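Local structure of fructokinase (Vibrio cholerae serotype O1, 5EYN) at residues Q249-K254 and W294-G299; G299-T304 and A311-A316. The protein catalyses the ATP-dependent phosphorylation of fructose, as a fructokinase of the PfkB carbohydrate kinase family within the ribokinase clan. All coordinates share one frame; numbering follows the deposited sequence.

Contact 1 of 2, residues Q249-K254 and W294-G299; sequences QIVSGK and WANGCG. With ADP (adenosine-5'-diphosphate), chain E.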
loop_
_atom_site.group_PDB
_atom_site.type_symbol
_atom_site.label_atom_id
_atom_site.label_comp_id
_atom_site.label_asym_id
_atom_site.label_seq_id
_atom_site.Cartn_x
_atom_site.Cartn_y
_atom_site.Cartn_z
ATOM N N GLN A 249 25.820 32.459 0.875
ATOM C CA GLN A 249 24.907 33.442 1.396
ATOM C C GLN A 249 23.655 32.770 1.922
ATOM O O GLN A 249 23.092 31.906 1.261
ATOM C CB GLN A 249 24.531 34.365 0.259
ATOM C CG GLN A 249 23.705 35.516 0.645
ATOM C CD GLN A 249 23.567 36.456 -0.514
ATOM O OE1 GLN A 249 24.408 36.464 -1.418
ATOM N NE2 GLN A 249 22.494 37.236 -0.523
ATOM N N ILE A 250 23.225 33.165 3.114
ATOM C CA ILE A 250 21.962 32.694 3.654
ATOM C C ILE A 250 20.848 33.597 3.169
ATOM O O ILE A 250 20.939 34.819 3.252
ATOM C CB ILE A 250 21.967 32.641 5.180
ATOM C CG1 ILE A 250 22.963 31.589 5.668
ATOM C CG2 ILE A 250 20.575 32.314 5.680
ATOM C CD1 ILE A 250 23.121 31.544 7.170
ATOM N N VAL A 251 19.808 32.970 2.646
ATOM C CA VAL A 251 18.632 33.660 2.163
ATOM C C VAL A 251 17.460 33.143 2.981
ATOM O O VAL A 251 17.183 31.935 3.019
ATOM C CB VAL A 251 18.409 33.366 0.672
ATOM C CG1 VAL A 251 17.158 34.059 0.168
ATOM C CG2 VAL A 251 19.624 33.787 -0.136
ATOM N N SER A 252 16.796 34.046 3.682
ATOM C CA SER A 252 15.698 33.644 4.541
ATOM C C SER A 252 14.517 34.556 4.343
ATOM O O SER A 252 14.672 35.734 4.014
ATOM C CB SER A 252 16.124 33.677 6.004
ATOM O OG SER A 252 16.513 34.980 6.382
ATOM N N GLY A 253 13.333 34.001 4.572
ATOM C CA GLY A 253 12.103 34.765 4.534
ATOM C C GLY A 253 11.378 34.621 5.853
ATOM O O GLY A 253 11.985 34.337 6.883
ATOM N N LYS A 254 10.069 34.802 5.831
ATOM C CA LYS A 254 9.308 34.743 7.070
ATOM C C LYS A 254 9.041 33.308 7.509
ATOM O O LYS A 254 8.627 32.452 6.717
ATOM C CB LYS A 254 8.010 35.551 6.970
ATOM C CG LYS A 254 7.079 35.139 5.851
ATOM C CD LYS A 254 5.937 36.142 5.660
ATOM C CE LYS A 254 6.427 37.537 5.286
ATOM N NZ LYS A 254 5.295 38.501 5.136
ATOM N N TRP A 294 11.832 33.056 -3.928
ATOM C CA TRP A 294 10.599 32.378 -4.312
ATOM C C TRP A 294 10.526 30.996 -3.677
ATOM O O TRP A 294 9.481 30.593 -3.164
ATOM C CB TRP A 294 10.508 32.235 -5.831
ATOM C CG TRP A 294 10.020 33.467 -6.554
ATOM C CD1 TRP A 294 10.492 34.750 -6.425
ATOM C CD2 TRP A 294 8.962 33.528 -7.513
ATOM N NE1 TRP A 294 9.787 35.598 -7.249
ATOM C CE2 TRP A 294 8.842 34.872 -7.925
ATOM C CE3 TRP A 294 8.109 32.574 -8.073
ATOM C CZ2 TRP A 294 7.901 35.280 -8.863
ATOM C CZ3 TRP A 294 7.170 32.979 -8.994
ATOM C CH2 TRP A 294 7.077 34.319 -9.386
ATOM N N ALA A 295 11.625 30.246 -3.751
ATOM C CA ALA A 295 11.683 28.905 -3.187
ATOM C C ALA A 295 11.301 28.894 -1.707
ATOM O O ALA A 295 10.510 28.062 -1.253
ATOM C CB ALA A 295 13.083 28.332 -3.374
ATOM N N ASN A 296 11.869 29.826 -0.946
ATOM C CA ASN A 296 11.558 29.904 0.473
ATOM C C ASN A 296 10.076 30.205 0.702
ATOM O O ASN A 296 9.467 29.636 1.598
ATOM C CB ASN A 296 12.399 30.974 1.152
ATOM C CG ASN A 296 13.783 30.506 1.537
ATOM O OD1 ASN A 296 14.017 29.331 1.835
ATOM N ND2 ASN A 296 14.705 31.453 1.592
ATOM N N GLY A 297 9.504 31.086 -0.107
ATOM C CA GLY A 297 8.098 31.411 0.044
ATOM C C GLY A 297 7.195 30.243 -0.268
ATOM O O GLY A 297 6.221 29.996 0.421
ATOM N N CYS A 298 7.544 29.489 -1.305
ATOM C CA CYS A 298 6.809 28.294 -1.652
ATOM C C CYS A 298 6.908 27.247 -0.548
ATOM O O CYS A 298 5.917 26.620 -0.200
ATOM C CB CYS A 298 7.322 27.720 -2.967
ATOM S SG CYS A 298 6.937 28.712 -4.425
ATOM N N GLY A 299 8.119 27.016 -0.044
ATOM C CA GLY A 299 8.301 26.049 1.022
ATOM C C GLY A 299 7.472 26.390 2.251
ATOM O O GLY A 299 6.891 25.509 2.878
HETATM P PB ADP E . 10.380 19.008 3.434
HETATM O O1B ADP E . 9.478 18.833 2.241
HETATM O O2B ADP E . 11.480 17.971 3.424
HETATM O O3B ADP E . 9.551 18.859 4.686
HETATM P PA ADP E . 11.712 21.151 4.615
HETATM O O1A ADP E . 10.702 20.976 5.736
HETATM O O2A ADP E . 12.925 20.323 4.976
HETATM O O3A ADP E . 11.014 20.468 3.374
HETATM O "O5'" ADP E . 12.192 22.669 4.436
HETATM C "C5'" ADP E . 12.463 23.197 3.185
HETATM C "C4'" ADP E . 12.127 24.659 3.004
HETATM O "O4'" ADP E . 10.789 24.898 3.379
HETATM C "C3'" ADP E . 12.970 25.623 3.761
HETATM O "O3'" ADP E . 14.152 25.911 3.077
HETATM C "C2'" ADP E . 12.081 26.798 3.829
HETATM O "O2'" ADP E . 12.030 27.508 2.649
HETATM C "C1'" ADP E . 10.767 26.150 4.008
HETATM N N9 ADP E . 10.383 25.956 5.377
HETATM C C8 ADP E . 10.387 24.811 6.084
HETATM N N7 ADP E . 9.934 25.029 7.309
HETATM C C5 ADP E . 9.623 26.321 7.428
HETATM C C6 ADP E . 9.109 27.124 8.432
HETATM N N6 ADP E . 8.802 26.590 9.721
HETATM N N1 ADP E . 8.914 28.418 8.194
HETATM C C2 ADP E . 9.181 28.985 7.003
HETATM N N3 ADP E . 9.685 28.237 5.994
HETATM C C4 ADP E . 9.904 26.930 6.192
#
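Asn296, on helix 285-302, reaches across to the backbone of Val251 at the end of strand 247-251, an edge strand of the large mixed sheet, in the ADP site of a ribokinase-type fold. The contact is small, 106 Å² in all, and Asn296 supplies most of it.

One hydrogen bond crosses between the segments. The ND2 of Asn296 donates to the O of Val251 over 2.9 Å, with an N-H...O angle of 142°. The donor stands above the carbonyl plane instead of lying along a lone pair, and the acceptor sits 18° out of the plane of the Asn296 amide.

Van der Waals packing adds little. CG1 of Val251 lies 3.9 Å from ND2 of Asn296, and the CA of Ser252 is 3.8 Å from the same nitrogen. Other side chains of the same helix, those of Leu289 and Val292, pack on Val251, while Phe268 of helix 264-278 touches Asn296.

The nucleotide is met from both segments. CG of Asn296 is anti to its own carbonyl carbon (chi1 -83°), which carries the amide out from the helix between strand end and ribose. Two bonds, ND2 to Val251 and OD1 with the ribose hydroxyl, together hold the amide's rotation and set which end faces the sugar. Beyond the strand, the O of Lys254 approaches C2 of the adenine to 3.5 Å, and the CA of Gly299 lies 3.6 Å from the ribose O4'. The hydroxyl O2' of ADP donates to OD1 of Asn296 at 2.8 Å.

Contact 2 of 2, residues G299-T304 and A311-A316; sequences GALATT and ALPNQA. With NA (sodium ion), chain F; ADP (adenosine-5'-diphosphate), chain E.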
loop_
_atom_site.group_PDB
_atom_site.type_symbol
_atom_site.label_atom_id
_atom_site.label_comp_id
_atom_site.label_asym_id
_atom_site.label_seq_id
_atom_site.Cartn_x
_atom_site.Cartn_y
_atom_site.Cartn_z
ATOM N N GLY A 299 8.119 27.016 -0.044
ATOM C CA GLY A 299 8.301 26.049 1.022
ATOM C C GLY A 299 7.472 26.390 2.251
ATOM O O GLY A 299 6.891 25.509 2.878
ATOM N N ALA A 300 7.446 27.666 2.619
ATOM C CA ALA A 300 6.655 28.112 3.773
ATOM C C ALA A 300 5.181 27.899 3.521
ATOM O O ALA A 300 4.485 27.307 4.345
ATOM C CB ALA A 300 6.930 29.558 4.070
ATOM N N LEU A 301 4.692 28.368 2.386
ATOM C CA LEU A 301 3.270 28.248 2.107
ATOM C C LEU A 301 2.827 26.804 1.958
ATOM O O LEU A 301 1.721 26.469 2.333
ATOM C CB LEU A 301 2.854 29.048 0.878
ATOM C CG LEU A 301 2.846 30.560 1.062
ATOM C CD1 LEU A 301 2.690 31.232 -0.275
ATOM C CD2 LEU A 301 1.725 30.962 1.992
ATOM N N ALA A 302 3.687 25.933 1.449
ATOM C CA ALA A 302 3.314 24.540 1.269
ATOM C C ALA A 302 2.937 23.867 2.565
ATOM O O ALA A 302 2.179 22.908 2.563
ATOM C CB ALA A 302 4.467 23.775 0.619
ATOM N N THR A 303 3.457 24.377 3.674
ATOM C CA THR A 303 3.235 23.737 4.966
ATOM C C THR A 303 1.868 24.066 5.577
ATOM O O THR A 303 1.532 23.519 6.620
ATOM C CB THR A 303 4.273 24.154 6.032
ATOM O OG1 THR A 303 4.080 25.533 6.405
ATOM C CG2 THR A 303 5.700 23.887 5.558
ATOM N N THR A 304 1.090 24.943 4.944
ATOM C CA THR A 304 -0.134 25.455 5.561
ATOM C C THR A 304 -1.309 24.493 5.458
ATOM O O THR A 304 -2.314 24.683 6.138
ATOM C CB THR A 304 -0.527 26.794 4.943
ATOM O OG1 THR A 304 -0.700 26.661 3.526
ATOM C CG2 THR A 304 0.504 27.870 5.248
ATOM N N ALA A 311 -1.246 22.990 -0.782
ATOM C CA ALA A 311 -1.044 24.425 -0.618
ATOM C C ALA A 311 0.087 24.976 -1.477
ATOM O O ALA A 311 0.573 26.076 -1.250
ATOM C CB ALA A 311 -0.823 24.747 0.865
ATOM N N LEU A 312 0.513 24.211 -2.479
ATOM C CA LEU A 312 1.487 24.740 -3.432
ATOM C C LEU A 312 0.906 26.022 -4.039
ATOM O O LEU A 312 -0.179 25.996 -4.618
ATOM C CB LEU A 312 1.805 23.710 -4.511
ATOM C CG LEU A 312 2.546 22.471 -4.016
ATOM C CD1 LEU A 312 2.652 21.451 -5.132
ATOM C CD2 LEU A 312 3.926 22.866 -3.524
ATOM N N PRO A 313 1.633 27.145 -3.920
ATOM C CA PRO A 313 0.982 28.427 -4.219
ATOM C C PRO A 313 0.963 28.784 -5.692
ATOM O O PRO A 313 1.808 28.350 -6.487
ATOM C CB PRO A 313 1.839 29.436 -3.446
ATOM C CG PRO A 313 3.203 28.821 -3.421
ATOM C CD PRO A 313 2.928 27.339 -3.248
ATOM N N ASN A 314 -0.008 29.596 -6.070
ATOM C CA ASN A 314 0.064 30.317 -7.333
ATOM C C ASN A 314 0.792 31.631 -7.119
ATOM O O ASN A 314 1.167 31.985 -5.998
ATOM C CB ASN A 314 -1.333 30.523 -7.956
ATOM C CG ASN A 314 -2.322 31.216 -7.036
ATOM O OD1 ASN A 314 -1.966 32.000 -6.153
ATOM N ND2 ASN A 314 -3.596 30.930 -7.262
ATOM N N GLN A 315 0.999 32.377 -8.191
ATOM C CA GLN A 315 1.739 33.615 -8.081
ATOM C C GLN A 315 1.028 34.653 -7.208
ATOM O O GLN A 315 1.684 35.348 -6.449
ATOM C CB GLN A 315 2.029 34.190 -9.451
ATOM C CG GLN A 315 3.112 33.426 -10.188
ATOM C CD GLN A 315 3.610 34.146 -11.408
ATOM O OE1 GLN A 315 3.503 35.365 -11.517
ATOM N NE2 GLN A 315 4.178 33.400 -12.338
ATOM N N ALA A 316 -0.301 34.748 -7.290
ATOM C CA ALA A 316 -1.014 35.726 -6.478
ATOM C C ALA A 316 -0.772 35.468 -5.001
ATOM O O ALA A 316 -0.515 36.393 -4.239
ATOM C CB ALA A 316 -2.514 35.719 -6.785
HETATM NA NA NA F . 0.973 20.718 2.242
HETATM P PB ADP E . 10.380 19.008 3.434
HETATM O O1B ADP E . 9.478 18.833 2.241
HETATM O O2B ADP E . 11.480 17.971 3.424
HETATM O O3B ADP E . 9.551 18.859 4.686
HETATM P PA ADP E . 11.712 21.151 4.615
HETATM O O1A ADP E . 10.702 20.976 5.736
HETATM O O2A ADP E . 12.925 20.323 4.976
HETATM O O3A ADP E . 11.014 20.468 3.374
HETATM O "O5'" ADP E . 12.192 22.669 4.436
HETATM C "C5'" ADP E . 12.463 23.197 3.185
HETATM C "C4'" ADP E . 12.127 24.659 3.004
HETATM O "O4'" ADP E . 10.789 24.898 3.379
HETATM C "C3'" ADP E . 12.970 25.623 3.761
HETATM O "O3'" ADP E . 14.152 25.911 3.077
HETATM C "C2'" ADP E . 12.081 26.798 3.829
HETATM O "O2'" ADP E . 12.030 27.508 2.649
HETATM C "C1'" ADP E . 10.767 26.150 4.008
HETATM N N9 ADP E . 10.383 25.956 5.377
HETATM C C8 ADP E . 10.387 24.811 6.084
HETATM N N7 ADP E . 9.934 25.029 7.309
HETATM C C5 ADP E . 9.623 26.321 7.428
HETATM C C6 ADP E . 9.109 27.124 8.432
HETATM N N6 ADP E . 8.802 26.590 9.721
HETATM N N1 ADP E . 8.914 28.418 8.194
HETATM C C2 ADP E . 9.181 28.985 7.003
HETATM N N3 ADP E . 9.685 28.237 5.994
HETATM C C4 ADP E . 9.904 26.930 6.192
HETATM O O HOH W 1 1.168 21.832 0.172
HETATM O O HOH W 2 2.424 19.914 3.339
#
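Ala311, Leu301 and Ala302 bury the most surface here, where the end of helix 285-302 meets the loop leading to helix 315-322. The CB of Ala311 points at the helix end and rests 3.4 Å from the O of Leu301 and 3.3 Å from OG1 of Thr304. That hydroxyl is held by its own bond, donating to the O of Leu301 in the carbonyl plane; the N of Thr304 bonds the same oxygen, so two donors grip it beside the methyl.

With chi1 at -72° the Leu301 branch lies beside the backbone N and brings CD1 against the CB-CG side of Pro313, 3.7 Å from CB. Phe321 of helix 315-322 touches the same leucine. CB of Ala300 lies 3.6 Å from N3 of the adenine.

Ala302 works in two directions. Its CB meets CD2 of Leu312 at 4.3 Å, while its O binds the sodium ion at 2.5 Å. Water 1, a second ligand of the ion, accepts a hydrogen bond from the N of Ala311 at 2.8 Å and thereby ties both segments to the metal. Backbone oxygens of Gln305 and Gly307 join water 2 in completing a site consistent with the monovalent-cation site of ribokinase-family enzymes.

Contacts 1 and 2 follow each other along the chain, the first closing before the second opens, and their centres are 12 Å apart. Helix 285-302 is common to both, with Gly299 shared. Contact 1 joins this helix to strand 247-251 at the margin of the large sheet; contact 2 joins its final turn to the loop before the C-terminal helix 315-322. The two also touch directly: SG of Cys298 packs 3.9 Å from CG of Pro313, and CH2 of Trp294 lies 4.0 Å from CD of Gln315. Both reach ADP, so one helix connects the nucleotide pocket with the sheet margin, the sodium site and the C-terminal helix.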